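Local atomic coordinates of probable exosome complex exonuclease 2 (Archaeoglobus fulgidus, PDB entry 3M7N), a protein that probably serves as a non-catalytic subunit of the archaeal exosome, an RNA-degrading complex, and helps to structure the active site of its partner Rrp41. Residues Gly54-Val59 against Gly146-Ala151; Val78-Ala83 against Val132-Val137; Asn194-Asp199 against Asp239-Val244. One frame throughout, in Å; residues are numbered along the deposited sequence.

Contacts 1 and 2 both involve the five-stranded mixed sheet of the first RNase PH-type domain, whereas contact 3 lies in the second. Contact 1 packs a strand of that sheet against a helix start in the buried interior. Contact 2 joins neighbouring strands of the sheet by backbone hydrogen bonds and borders bound RNA on its less enclosed face. Contact 3, only partly buried, again sets a strand against a helix, but with an aromatic ring and an exposed carboxylate. Contacts 1 and 3 each bury 249 Å² and have centres about 19 Å apart; contact 2 buries 455 Å² and lies about 17 Å from contact 3, measured between nearest atoms.

Contact 1: residues Gly54-Val59 against Gly146-Ala151; sequences GDTQVV and GNLLDA
Thr56, Val58 and Leu148 bury the most surface where the start of helix 148-161 packs against strand 56-67, a helix-on-sheet contact in the first domain of the RNase PH fold. Thr56 works with both of its branches. Its hydroxyl donates a hydrogen bond from OG1 to the carbonyl O of Gly146 at 2.7 Å. The C=O...donor angle of 130° shows a bent approach to the oxygen, and the donor is tilted 18° from the carbonyl plane. Asp145 N, in the same loop, gives OG1 a weak hydrogen bond, so the buried hydroxyl has a partner in each role. With chi1 at -70°, CG2 lies opposite the backbone N across the CA-CB bond, which turns the methyl to the helix while OG1 serves the loop. That methyl meets Leu148 CD2 at 3.8 Å, the two side chains crossing obliquely.

Leu148 points past the strand at its root, but its CD2 methyl reaches in: besides Thr56 it meets Val58, whose CB is 4.0 Å from that CD2. Leu105 of helix 100-115 and Ala141 of strand 131-141 also touch Leu148, placing it between the sheet and a second helix.

The chain enters the helix through Gly146, which has a positive phi, and at its backbone angles a side chain would press on the preceding carbonyl oxygen, which favours glycine. Asn147 follows at the N-cap position, and its O accepts the first-turn bond from Ala151 N at 3.3 Å. That turn brings the small Ala151 side chain round to the strand, where Thr56 CG2 lies 4.0 Å from Ala151 CB. Val58, two residues along the same strand, meets the Ala151 methyl as well, its CG1 standing 3.6 Å from Ala151 CB.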
ATOM      1  N   GLY H  54       1.045 -20.019 -30.451  1.00 24.84           N
ATOM      2  CA  GLY H  54       0.291 -19.034 -31.212  1.00 30.04           C
ATOM      3  C   GLY H  54       1.029 -17.702 -31.123  1.00 30.35           C
ATOM      4  O   GLY H  54       2.235 -17.648 -31.377  1.00 28.87           O
ATOM      5  N   ASP H  55       0.331 -16.639 -30.735  1.00 26.60           N
ATOM      6  CA  ASP H  55       0.975 -15.334 -30.533  1.00 27.30           C
ATOM      7  C   ASP H  55       1.502 -15.118 -29.114  1.00 30.74           C
ATOM      8  O   ASP H  55       2.197 -14.132 -28.843  1.00 30.15           O
ATOM      9  CB  ASP H  55       0.051 -14.183 -30.930  1.00 30.13           C
ATOM     10  CG  ASP H  55      -0.238 -14.158 -32.425  1.00 28.65           C
ATOM     11  OD1 ASP H  55      -1.377 -13.847 -32.809  1.00 39.81           O
ATOM     12  OD2 ASP H  55       0.668 -14.459 -33.222  1.00 32.59           O
ATOM     13  N   THR H  56       1.198 -16.051 -28.217  1.00 26.92           N
ATOM     14  CA  THR H  56       1.789 -16.040 -26.890  1.00 25.07           C
ATOM     15  C   THR H  56       3.300 -16.321 -26.920  1.00 25.58           C
ATOM     16  O   THR H  56       3.756 -17.238 -27.603  1.00 25.29           O
ATOM     17  CB  THR H  56       1.049 -17.018 -25.946  1.00 23.82           C
ATOM     18  OG1 THR H  56      -0.238 -16.480 -25.664  1.00 27.52           O
ATOM     19  CG2 THR H  56       1.799 -17.215 -24.634  1.00 17.82           C
ATOM     20  N   GLN H  57       4.063 -15.508 -26.180  1.00 26.18           N
ATOM     21  CA  GLN H  57       5.518 -15.619 -26.109  1.00 25.68           C
ATOM     22  C   GLN H  57       6.010 -15.520 -24.665  1.00 26.69           C
ATOM     23  O   GLN H  57       5.558 -14.685 -23.888  1.00 24.61           O
ATOM     24  CB  GLN H  57       6.195 -14.512 -26.928  1.00 24.28           C
ATOM     25  CG  GLN H  57       5.674 -14.348 -28.330  1.00 27.27           C
ATOM     26  CD  GLN H  57       6.632 -13.558 -29.221  1.00 31.48           C
ATOM     27  OE1 GLN H  57       7.808 -13.891 -29.349  1.00 38.39           O
ATOM     28  NE2 GLN H  57       6.127 -12.512 -29.834  1.00 34.13           N
ATOM     29  N   VAL H  58       6.954 -16.370 -24.305  1.00 27.18           N
ATOM     30  CA  VAL H  58       7.497 -16.330 -22.960  1.00 23.38           C
ATOM     31  C   VAL H  58       8.895 -16.856 -23.042  1.00 25.66           C
ATOM     32  O   VAL H  58       9.213 -17.709 -23.886  1.00 25.98           O
ATOM     33  CB  VAL H  58       6.662 -17.181 -21.956  1.00 28.36           C
ATOM     34  CG1 VAL H  58       6.453 -18.578 -22.482  1.00 26.54           C
ATOM     35  CG2 VAL H  58       7.353 -17.235 -20.615  1.00 25.72           C
ATOM     36  N   VAL H  59       9.755 -16.330 -22.187  1.00 24.86           N
ATOM     37  CA  VAL H  59      11.119 -16.808 -22.175  1.00 26.25           C
ATOM     38  C   VAL H  59      11.438 -17.251 -20.784  1.00 24.68           C
ATOM     39  O   VAL H  59      10.996 -16.644 -19.812  1.00 26.14           O
ATOM     40  CB  VAL H  59      12.144 -15.746 -22.695  1.00 24.59           C
ATOM     41  CG1 VAL H  59      12.002 -14.439 -21.952  1.00 25.80           C
ATOM     42  CG2 VAL H  59      13.544 -16.280 -22.590  1.00 23.89           C
ATOM     43  N   GLY H 146      -2.894 -15.572 -24.289  1.00 27.04           N
ATOM     44  CA  GLY H 146      -3.583 -16.732 -23.742  1.00 24.38           C
ATOM     45  C   GLY H 146      -2.646 -17.884 -23.407  1.00 23.48           C
ATOM     46  O   GLY H 146      -1.643 -18.107 -24.087  1.00 24.74           O
ATOM     47  N   ASN H 147      -2.973 -18.605 -22.337  1.00 20.85           N
ATOM     48  CA  ASN H 147      -2.268 -19.825 -21.938  1.00 21.10           C
ATOM     49  C   ASN H 147      -0.752 -19.694 -21.761  1.00 24.37           C
ATOM     50  O   ASN H 147       0.019 -20.549 -22.216  1.00 25.36           O
ATOM     51  CB  ASN H 147      -2.612 -20.936 -22.924  1.00 25.64           C
ATOM     52  CG  ASN H 147      -2.349 -22.317 -22.382  1.00 21.96           C
ATOM     53  OD1 ASN H 147      -2.507 -23.293 -23.106  1.00 26.34           O
ATOM     54  ND2 ASN H 147      -1.936 -22.416 -21.128  1.00 22.17           N
ATOM     55  N   LEU H 148      -0.333 -18.614 -21.106  1.00 26.12           N
ATOM     56  CA  LEU H 148       1.049 -18.442 -20.665  1.00 25.70           C
ATOM     57  C   LEU H 148       1.478 -19.634 -19.826  1.00 23.52           C
ATOM     58  O   LEU H 148       2.653 -20.006 -19.785  1.00 20.57           O
ATOM     59  CB  LEU H 148       1.184 -17.153 -19.834  1.00 26.09           C
ATOM     60  CG  LEU H 148       1.494 -15.898 -20.654  1.00 26.67           C
ATOM     61  CD1 LEU H 148       1.325 -14.653 -19.834  1.00 31.62           C
ATOM     62  CD2 LEU H 148       2.886 -15.996 -21.174  1.00 24.88           C
ATOM     63  N   LEU H 149       0.515 -20.216 -19.127  1.00 22.09           N
ATOM     64  CA  LEU H 149       0.797 -21.379 -18.308  1.00 25.36           C
ATOM     65  C   LEU H 149       1.459 -22.538 -19.106  1.00 24.93           C
ATOM     66  O   LEU H 149       2.587 -22.939 -18.808  1.00 22.69           O
ATOM     67  CB  LEU H 149      -0.490 -21.827 -17.624  1.00 26.94           C
ATOM     68  CG  LEU H 149      -0.408 -23.058 -16.742  1.00 29.94           C
ATOM     69  CD1 LEU H 149       0.744 -22.931 -15.767  1.00 25.42           C
ATOM     70  CD2 LEU H 149      -1.742 -23.234 -16.025  1.00 29.61           C
ATOM     71  N   ASP H 150       0.785 -23.066 -20.128  1.00 20.73           N
ATOM     72  CA  ASP H 150       1.393 -24.174 -20.882  1.00 24.43           C
ATOM     73  C   ASP H 150       2.662 -23.724 -21.611  1.00 20.95           C
ATOM     74  O   ASP H 150       3.668 -24.424 -21.595  1.00 24.83           O
ATOM     75  CB  ASP H 150       0.400 -24.818 -21.861  1.00 23.07           C
ATOM     76  CG  ASP H 150      -0.781 -25.479 -21.153  1.00 26.41           C
ATOM     77  OD1 ASP H 150      -1.823 -25.698 -21.813  1.00 27.11           O
ATOM     78  OD2 ASP H 150      -0.672 -25.771 -19.944  1.00 21.10           O
ATOM     79  N   ALA H 151       2.615 -22.551 -22.236  1.00 21.96           N
ATOM     80  CA  ALA H 151       3.824 -21.963 -22.835  1.00 26.49           C
ATOM     81  C   ALA H 151       5.005 -21.970 -21.856  1.00 22.61           C
ATOM     82  O   ALA H 151       6.123 -22.368 -22.214  1.00 24.52           O
ATOM     83  CB  ALA H 151       3.551 -20.539 -23.337  1.00 22.23           C
TER

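Contact 2: residues Val78-Ala83 against Val132-Val137; sequences VIIVNA and VWIVFV. With nucleotides of chain L.
Val78 and Ile134 begin a parallel pairing of strands 78-84 and 131-141, the axes of segments 78-83 and 132-137 lying 4.6 Å apart and 16° from parallel. Five backbone hydrogen bonds join the strands; Val135 N to Val78 O, at 2.7 Å and 176°, is the shortest. The densely packed face carries Ile79, Val81, Val135 and Val137. Here neighbours run side by side, Val81 CG2 lying 3.9 Å from Val137 CB, while Val62 and Met64 back Val135, and Ala106 of helix 100-115 backs Val81.

The reverse face is less enclosed, with Ile80 and Phe136 partly exposed. Ile80 CD1 meets Phe136 CE2 obliquely at 4.1 Å, and Ile134 CG2 sits over the rim of one ring face. Arg89 of a neighbouring exonuclease 1 subunit packs on Phe136. RNA approaches here too: Ile80 CG2 is 3.9 Å from C4' of nucleotide C3 of chain L.

Val78 O and Ile80 O face strand 131-141, while Ile79 O between them points to the other edge, where this chain adds no further strand. It accepts a hydrogen bond from O2' of C3 at 3.1 Å. A main-chain carbonyl thus meets the ribose hydroxyl, a bond that deoxyribose could not form and that does not depend on the base.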
ATOM      1  N   VAL H  78      18.610 -27.912  -5.030  1.00 51.13           N
ATOM      2  CA  VAL H  78      17.377 -27.150  -4.863  1.00 43.61           C
ATOM      3  C   VAL H  78      16.873 -26.567  -6.187  1.00 43.77           C
ATOM      4  O   VAL H  78      17.666 -26.124  -7.019  1.00 47.40           O
ATOM      5  CB  VAL H  78      17.621 -26.010  -3.864  1.00 49.29           C
ATOM      6  CG1 VAL H  78      16.405 -25.114  -3.732  1.00 44.87           C
ATOM      7  CG2 VAL H  78      18.018 -26.591  -2.517  1.00 52.29           C
ATOM      8  N   ILE H  79      15.555 -26.574  -6.384  1.00 44.18           N
ATOM      9  CA  ILE H  79      14.951 -25.932  -7.552  1.00 39.21           C
ATOM     10  C   ILE H  79      13.935 -24.930  -7.080  1.00 37.68           C
ATOM     11  O   ILE H  79      13.107 -25.232  -6.224  1.00 43.18           O
ATOM     12  CB  ILE H  79      14.241 -26.925  -8.499  1.00 39.72           C
ATOM     13  CG1 ILE H  79      15.232 -27.958  -9.025  1.00 44.21           C
ATOM     14  CG2 ILE H  79      13.611 -26.183  -9.676  1.00 33.71           C
ATOM     15  CD1 ILE H  79      14.656 -28.875 -10.101  1.00 42.89           C
ATOM     16  N   ILE H  80      14.010 -23.726  -7.628  1.00 37.81           N
ATOM     17  CA  ILE H  80      13.123 -22.644  -7.233  1.00 33.85           C
ATOM     18  C   ILE H  80      12.605 -22.001  -8.497  1.00 33.50           C
ATOM     19  O   ILE H  80      13.384 -21.612  -9.365  1.00 33.62           O
ATOM     20  CB  ILE H  80      13.860 -21.570  -6.413  1.00 38.15           C
ATOM     21  CG1 ILE H  80      14.897 -22.211  -5.496  1.00 35.02           C
ATOM     22  CG2 ILE H  80      12.862 -20.714  -5.640  1.00 36.95           C
ATOM     23  CD1 ILE H  80      15.312 -21.338  -4.333  1.00 40.56           C
ATOM     24  N   VAL H  81      11.290 -21.896  -8.600  1.00 31.51           N
ATOM     25  CA  VAL H  81      10.662 -21.395  -9.802  1.00 31.07           C
ATOM     26  C   VAL H  81       9.966 -20.074  -9.504  1.00 30.83           C
ATOM     27  O   VAL H  81       9.181 -19.976  -8.571  1.00 28.36           O
ATOM     28  CB  VAL H  81       9.629 -22.420 -10.360  1.00 31.86           C
ATOM     29  CG1 VAL H  81       8.929 -21.857 -11.602  1.00 28.06           C
ATOM     30  CG2 VAL H  81      10.302 -23.747 -10.685  1.00 26.96           C
ATOM     31  N   ASN H  82      10.267 -19.053 -10.289  1.00 29.35           N
ATOM     32  CA  ASN H  82       9.549 -17.790 -10.172  1.00 28.12           C
ATOM     33  C   ASN H  82       9.055 -17.312 -11.529  1.00 26.43           C
ATOM     34  O   ASN H  82       9.660 -17.586 -12.563  1.00 26.99           O
ATOM     35  CB  ASN H  82      10.417 -16.696  -9.513  1.00 27.10           C
ATOM     36  CG  ASN H  82      10.713 -16.985  -8.050  1.00 37.82           C
ATOM     37  OD1 ASN H  82      11.739 -17.583  -7.714  1.00 38.90           O
ATOM     38  ND2 ASN H  82       9.812 -16.576  -7.174  1.00 33.88           N
ATOM     39  N   ALA H  83       7.957 -16.578 -11.516  1.00 24.33           N
ATOM     40  CA  ALA H  83       7.459 -16.000 -12.729  1.00 32.01           C
ATOM     41  C   ALA H  83       7.264 -14.487 -12.562  1.00 29.85           C
ATOM     42  O   ALA H  83       6.882 -14.002 -11.503  1.00 31.82           O
ATOM     43  CB  ALA H  83       6.159 -16.703 -13.155  1.00 25.14           C
ATOM     44  N   VAL H 132      25.539 -27.520  -2.235  1.00 61.76           N
ATOM     45  CA  VAL H 132      24.642 -28.159  -3.189  1.00 57.25           C
ATOM     46  C   VAL H 132      24.199 -27.165  -4.266  1.00 55.05           C
ATOM     47  O   VAL H 132      24.063 -25.969  -4.001  1.00 54.51           O
ATOM     48  CB  VAL H 132      23.423 -28.761  -2.464  1.00 56.99           C
ATOM     49  CG1 VAL H 132      22.195 -27.862  -2.593  1.00 48.85           C
ATOM     50  CG2 VAL H 132      23.150 -30.154  -2.981  1.00 60.72           C
ATOM     51  N   TRP H 133      23.992 -27.645  -5.487  1.00 54.00           N
ATOM     52  CA  TRP H 133      23.579 -26.755  -6.561  1.00 45.62           C
ATOM     53  C   TRP H 133      22.165 -26.244  -6.354  1.00 49.60           C
ATOM     54  O   TRP H 133      21.283 -26.971  -5.898  1.00 50.12           O
ATOM     55  CB  TRP H 133      23.662 -27.448  -7.906  1.00 45.95           C
ATOM     56  CG  TRP H 133      25.037 -27.534  -8.441  1.00 50.13           C
ATOM     57  CD1 TRP H 133      25.805 -28.652  -8.536  1.00 50.48           C
ATOM     58  CD2 TRP H 133      25.819 -26.462  -8.978  1.00 51.20           C
ATOM     59  NE1 TRP H 133      27.018 -28.347  -9.096  1.00 50.89           N
ATOM     60  CE2 TRP H 133      27.054 -27.005  -9.378  1.00 47.97           C
ATOM     61  CE3 TRP H 133      25.593 -25.092  -9.162  1.00 47.58           C
ATOM     62  CZ2 TRP H 133      28.064 -26.233  -9.946  1.00 48.56           C
ATOM     63  CZ3 TRP H 133      26.600 -24.325  -9.732  1.00 46.67           C
ATOM     64  CH2 TRP H 133      27.817 -24.899 -10.117  1.00 47.44           C
ATOM     65  N   ILE H 134      21.959 -24.978  -6.684  1.00 45.64           N
ATOM     66  CA  ILE H 134      20.635 -24.389  -6.646  1.00 46.40           C
ATOM     67  C   ILE H 134      20.236 -23.976  -8.049  1.00 40.30           C
ATOM     68  O   ILE H 134      20.965 -23.252  -8.710  1.00 42.53           O
ATOM     69  CB  ILE H 134      20.622 -23.169  -5.743  1.00 47.34           C
ATOM     70  CG1 ILE H 134      21.004 -23.591  -4.323  1.00 47.20           C
ATOM     71  CG2 ILE H 134      19.255 -22.502  -5.797  1.00 41.61           C
ATOM     72  CD1 ILE H 134      21.236 -22.444  -3.402  1.00 59.89           C
ATOM     73  N   VAL H 135      19.093 -24.460  -8.515  1.00 43.69           N
ATOM     74  CA  VAL H 135      18.627 -24.152  -9.867  1.00 38.65           C
ATOM     75  C   VAL H 135      17.499 -23.120  -9.834  1.00 37.29           C
ATOM     76  O   VAL H 135      16.412 -23.405  -9.332  1.00 39.91           O
ATOM     77  CB  VAL H 135      18.149 -25.427 -10.568  1.00 35.66           C
ATOM     78  CG1 VAL H 135      17.810 -25.145 -12.003  1.00 29.92           C
ATOM     79  CG2 VAL H 135      19.223 -26.507 -10.463  1.00 35.19           C
ATOM     80  N   PHE H 136      17.769 -21.919 -10.345  1.00 31.18           N
ATOM     81  CA  PHE H 136      16.757 -20.874 -10.444  1.00 30.14           C
ATOM     82  C   PHE H 136      16.078 -20.940 -11.782  1.00 30.81           C
ATOM     83  O   PHE H 136      16.725 -20.780 -12.822  1.00 27.86           O
ATOM     84  CB  PHE H 136      17.364 -19.475 -10.262  1.00 31.97           C
ATOM     85  CG  PHE H 136      17.785 -19.176  -8.842  1.00 34.29           C
ATOM     86  CD1 PHE H 136      19.117 -19.240  -8.468  1.00 36.39           C
ATOM     87  CD2 PHE H 136      16.849 -18.839  -7.886  1.00 34.63           C
ATOM     88  CE1 PHE H 136      19.500 -18.973  -7.168  1.00 38.57           C
ATOM     89  CE2 PHE H 136      17.235 -18.561  -6.582  1.00 37.57           C
ATOM     90  CZ  PHE H 136      18.552 -18.635  -6.227  1.00 35.02           C
ATOM     91  N   VAL H 137      14.774 -21.193 -11.755  1.00 30.52           N
ATOM     92  CA  VAL H 137      13.981 -21.197 -12.976  1.00 28.93           C
ATOM     93  C   VAL H 137      13.165 -19.918 -12.993  1.00 28.80           C
ATOM     94  O   VAL H 137      12.259 -19.720 -12.172  1.00 29.72           O
ATOM     95  CB  VAL H 137      13.054 -22.450 -13.110  1.00 31.14           C
ATOM     96  CG1 VAL H 137      12.204 -22.340 -14.376  1.00 31.17           C
ATOM     97  CG2 VAL H 137      13.859 -23.732 -13.156  1.00 25.98           C
TER
ATOM     98  O5'   C L   3      10.481 -20.564  -0.091  1.00 66.97           O
ATOM     99  C5'   C L   3      10.340 -20.391  -1.525  1.00 64.06           C
ATOM    100  C4'   C L   3      10.780 -21.558  -2.423  1.00 61.20           C
ATOM    101  O4'   C L   3      12.068 -22.102  -2.028  1.00 63.75           O
ATOM    102  C3'   C L   3       9.878 -22.793  -2.474  1.00 61.30           C
ATOM    103  O3'   C L   3       8.756 -22.590  -3.333  1.00 58.50           O
ATOM    104  C2'   C L   3      10.822 -23.863  -3.029  1.00 56.03           C
ATOM    105  O2'   C L   3      11.002 -23.820  -4.431  1.00 51.36           O
ATOM    106  C1'   C L   3      12.129 -23.491  -2.339  1.00 63.13           C
ATOM    107  N1    C L   3      12.322 -24.300  -1.102  1.00 66.59           N
ATOM    108  C2    C L   3      12.608 -25.671  -1.223  1.00 68.58           C
ATOM    109  O2    C L   3      12.706 -26.169  -2.356  1.00 64.26           O
ATOM    110  N3    C L   3      12.772 -26.416  -0.097  1.00 70.38           N
ATOM    111  C4    C L   3      12.657 -25.831   1.101  1.00 74.77           C
ATOM    112  N4    C L   3      12.830 -26.593   2.192  1.00 75.33           N
ATOM    113  C5    C L   3      12.363 -24.435   1.236  1.00 72.05           C
ATOM    114  C6    C L   3      12.198 -23.712   0.124  1.00 65.97           C
TER

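Contact 3: residues Asn194-Asp199 against Asp239-Val244; sequences NKYLVD and DELLDV
The Tyr196 ring has Leu241 over one face and the carboxylate of Glu240 at its edge, a wedge between strand 195-198 and helix 235-253 in the second domain of the RNase PH fold. Leu241 CD1 makes a CH-pi contact 3.9 Å from the centroid of the Tyr196 ring, close to the ring normal. The two side chains slide past each other in opposite directions, which also brings Leu241 CD2 to 4.0 Å from Tyr196 CB. At the edge, the ring and carboxylate planes stand 78° apart. Tyr196 OH donates a hydrogen bond to Glu240 OE1 at 2.8 Å, meeting that oxygen from above the carboxylate plane, 43° out of it.

Torsions explain the reach. Glu240 leaves the helix with CG opposite its own N (chi1 -179°) and continues extended, so the exposed carboxylate arrives at the phenol. Val244, one turn further along the helix, approaches the ring obliquely and brings CG2 to 3.4 Å from Tyr196 OH. A leucine in place of Tyr196 would probably leave Glu240 without its phenol partner and Leu241 CD1 without a ring face to lie on.

Strand 195-198 is outermost in its four-stranded antiparallel sheet within this chain, and the axes of segments 195-198 and 239-244 pass 10.0 Å apart at closest approach. Ile191 and Ser189 of the adjacent strand also touch Leu241, so the helix spans more than one strand. Beyond Tyr196 the packing becomes purely aliphatic: Val198 CG2 lies 4.1 Å from Val244 CG1.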
ATOM      1  N   ASN H 194     -20.406 -27.303 -20.030  1.00 34.88           N
ATOM      2  CA  ASN H 194     -19.932 -28.689 -20.113  1.00 38.04           C
ATOM      3  C   ASN H 194     -19.104 -28.950 -21.371  1.00 36.97           C
ATOM      4  O   ASN H 194     -19.039 -30.070 -21.872  1.00 40.23           O
ATOM      5  CB  ASN H 194     -21.097 -29.689 -19.992  1.00 40.15           C
ATOM      6  N   LYS H 195     -18.475 -27.900 -21.883  1.00 39.56           N
ATOM      7  CA  LYS H 195     -17.542 -28.037 -22.991  1.00 38.35           C
ATOM      8  C   LYS H 195     -16.161 -27.556 -22.567  1.00 36.59           C
ATOM      9  O   LYS H 195     -16.037 -26.739 -21.652  1.00 33.97           O
ATOM     10  CB  LYS H 195     -18.032 -27.261 -24.205  1.00 33.54           C
ATOM     11  CG  LYS H 195     -19.472 -27.543 -24.539  1.00 34.38           C
ATOM     12  CD  LYS H 195     -19.775 -27.143 -25.954  1.00 36.22           C
ATOM     13  CE  LYS H 195     -21.272 -27.069 -26.195  1.00 40.75           C
ATOM     14  NZ  LYS H 195     -21.579 -26.363 -27.479  1.00 40.17           N
ATOM     15  N   TYR H 196     -15.125 -28.094 -23.207  1.00 31.95           N
ATOM     16  CA  TYR H 196     -13.762 -27.664 -22.943  1.00 28.85           C
ATOM     17  C   TYR H 196     -13.115 -27.116 -24.213  1.00 29.67           C
ATOM     18  O   TYR H 196     -13.509 -27.471 -25.326  1.00 29.34           O
ATOM     19  CB  TYR H 196     -12.937 -28.813 -22.372  1.00 29.58           C
ATOM     20  CG  TYR H 196     -12.935 -30.046 -23.238  1.00 33.76           C
ATOM     21  CD1 TYR H 196     -12.138 -30.115 -24.368  1.00 30.35           C
ATOM     22  CD2 TYR H 196     -13.739 -31.151 -22.923  1.00 34.63           C
ATOM     23  CE1 TYR H 196     -12.128 -31.256 -25.173  1.00 34.38           C
ATOM     24  CE2 TYR H 196     -13.739 -32.293 -23.713  1.00 30.58           C
ATOM     25  CZ  TYR H 196     -12.932 -32.344 -24.841  1.00 37.48           C
ATOM     26  OH  TYR H 196     -12.936 -33.467 -25.656  1.00 36.47           O
ATOM     27  N   LEU H 197     -12.143 -26.228 -24.045  1.00 25.73           N
ATOM     28  CA  LEU H 197     -11.363 -25.722 -25.169  1.00 24.57           C
ATOM     29  C   LEU H 197      -9.902 -25.732 -24.751  1.00 28.03           C
ATOM     30  O   LEU H 197      -9.451 -24.893 -23.941  1.00 23.72           O
ATOM     31  CB  LEU H 197     -11.796 -24.321 -25.616  1.00 20.75           C
ATOM     32  CG  LEU H 197     -13.221 -24.057 -26.127  1.00 23.77           C
ATOM     33  CD1 LEU H 197     -14.219 -24.097 -24.973  1.00 26.01           C
ATOM     34  CD2 LEU H 197     -13.317 -22.704 -26.863  1.00 19.35           C
ATOM     35  N   VAL H 198      -9.185 -26.720 -25.288  1.00 27.56           N
ATOM     36  CA  VAL H 198      -7.771 -26.911 -25.020  1.00 28.30           C
ATOM     37  C   VAL H 198      -6.997 -25.713 -25.564  1.00 26.40           C
ATOM     38  O   VAL H 198      -7.272 -25.249 -26.660  1.00 25.71           O
ATOM     39  CB  VAL H 198      -7.261 -28.206 -25.682  1.00 27.41           C
ATOM     40  CG1 VAL H 198      -5.743 -28.286 -25.626  1.00 23.79           C
ATOM     41  CG2 VAL H 198      -7.915 -29.441 -25.032  1.00 25.66           C
ATOM     42  N   ASP H 199      -6.047 -25.206 -24.778  1.00 25.93           N
ATOM     43  CA  ASP H 199      -5.176 -24.122 -25.231  1.00 27.87           C
ATOM     44  C   ASP H 199      -5.959 -22.861 -25.600  1.00 21.58           C
ATOM     45  O   ASP H 199      -5.921 -22.400 -26.734  1.00 25.61           O
ATOM     46  CB  ASP H 199      -4.314 -24.571 -26.417  1.00 23.65           C
ATOM     47  CG  ASP H 199      -3.297 -23.527 -26.807  1.00 25.85           C
ATOM     48  OD1 ASP H 199      -2.943 -23.426 -27.999  1.00 26.03           O
ATOM     49  OD2 ASP H 199      -2.852 -22.795 -25.899  1.00 28.59           O
ATOM     50  N   ASP H 239     -13.612 -36.488 -16.823  1.00 29.75           N
ATOM     51  CA  ASP H 239     -13.143 -37.805 -17.291  1.00 33.18           C
ATOM     52  C   ASP H 239     -12.722 -37.788 -18.754  1.00 29.74           C
ATOM     53  O   ASP H 239     -11.654 -38.287 -19.117  1.00 27.66           O
ATOM     54  CB  ASP H 239     -14.212 -38.878 -17.067  1.00 33.04           C
ATOM     55  CG  ASP H 239     -14.420 -39.174 -15.590  1.00 36.05           C
ATOM     56  OD1 ASP H 239     -13.414 -39.109 -14.856  1.00 33.78           O
ATOM     57  OD2 ASP H 239     -15.575 -39.427 -15.166  1.00 31.15           O
ATOM     58  N   GLU H 240     -13.574 -37.200 -19.582  1.00 32.05           N
ATOM     59  CA  GLU H 240     -13.293 -37.083 -20.986  1.00 31.10           C
ATOM     60  C   GLU H 240     -12.033 -36.237 -21.193  1.00 32.55           C
ATOM     61  O   GLU H 240     -11.152 -36.611 -21.974  1.00 29.92           O
ATOM     62  CB  GLU H 240     -14.495 -36.481 -21.702  1.00 33.36           C
ATOM     63  CG  GLU H 240     -14.307 -36.343 -23.206  1.00 39.66           C
ATOM     64  CD  GLU H 240     -15.398 -35.504 -23.850  1.00 42.78           C
ATOM     65  OE1 GLU H 240     -15.201 -35.038 -25.001  1.00 38.32           O
ATOM     66  OE2 GLU H 240     -16.445 -35.311 -23.190  1.00 40.97           O
ATOM     67  N   LEU H 241     -11.934 -35.125 -20.465  1.00 31.00           N
ATOM     68  CA  LEU H 241     -10.805 -34.203 -20.615  1.00 29.61           C
ATOM     69  C   LEU H 241      -9.506 -34.781 -20.068  1.00 27.56           C
ATOM     70  O   LEU H 241      -8.428 -34.461 -20.539  1.00 28.72           O
ATOM     71  CB  LEU H 241     -11.100 -32.857 -19.938  1.00 34.47           C
ATOM     72  CG  LEU H 241     -10.119 -31.711 -20.214  1.00 33.64           C
ATOM     73  CD1 LEU H 241      -9.884 -31.543 -21.725  1.00 25.52           C
ATOM     74  CD2 LEU H 241     -10.621 -30.402 -19.592  1.00 24.36           C
ATOM     75  N   LEU H 242      -9.608 -35.630 -19.061  1.00 28.69           N
ATOM     76  CA  LEU H 242      -8.438 -36.335 -18.557  1.00 27.64           C
ATOM     77  C   LEU H 242      -7.742 -37.052 -19.718  1.00 30.48           C
ATOM     78  O   LEU H 242      -6.510 -36.952 -19.883  1.00 28.19           O
ATOM     79  CB  LEU H 242      -8.874 -37.358 -17.500  1.00 27.69           C
ATOM     80  CG  LEU H 242      -7.978 -37.793 -16.341  1.00 31.28           C
ATOM     81  CD1 LEU H 242      -8.166 -39.261 -16.116  1.00 28.54           C
ATOM     82  CD2 LEU H 242      -6.502 -37.476 -16.527  1.00 25.77           C
ATOM     83  N   ASP H 243      -8.538 -37.773 -20.523  1.00 29.91           N
ATOM     84  CA  ASP H 243      -8.003 -38.576 -21.632  1.00 28.93           C
ATOM     85  C   ASP H 243      -7.469 -37.711 -22.751  1.00 24.92           C
ATOM     86  O   ASP H 243      -6.328 -37.885 -23.206  1.00 25.99           O
ATOM     87  CB  ASP H 243      -9.046 -39.586 -22.163  1.00 30.93           C
ATOM     88  CG  ASP H 243      -9.364 -40.693 -21.139  1.00 34.09           C
ATOM     89  OD1 ASP H 243      -8.442 -41.124 -20.407  1.00 34.60           O
ATOM     90  OD2 ASP H 243     -10.538 -41.109 -21.043  1.00 36.18           O
ATOM     91  N   VAL H 244      -8.288 -36.769 -23.189  1.00 25.99           N
ATOM     92  CA  VAL H 244      -7.880 -35.826 -24.215  1.00 23.34           C
ATOM     93  C   VAL H 244      -6.534 -35.184 -23.865  1.00 26.85           C
ATOM     94  O   VAL H 244      -5.662 -35.061 -24.732  1.00 25.98           O
ATOM     95  CB  VAL H 244      -8.983 -34.760 -24.437  1.00 31.24           C
ATOM     96  CG1 VAL H 244      -8.426 -33.524 -25.146  1.00 27.74           C
ATOM     97  CG2 VAL H 244     -10.156 -35.355 -25.214  1.00 24.62           C
TER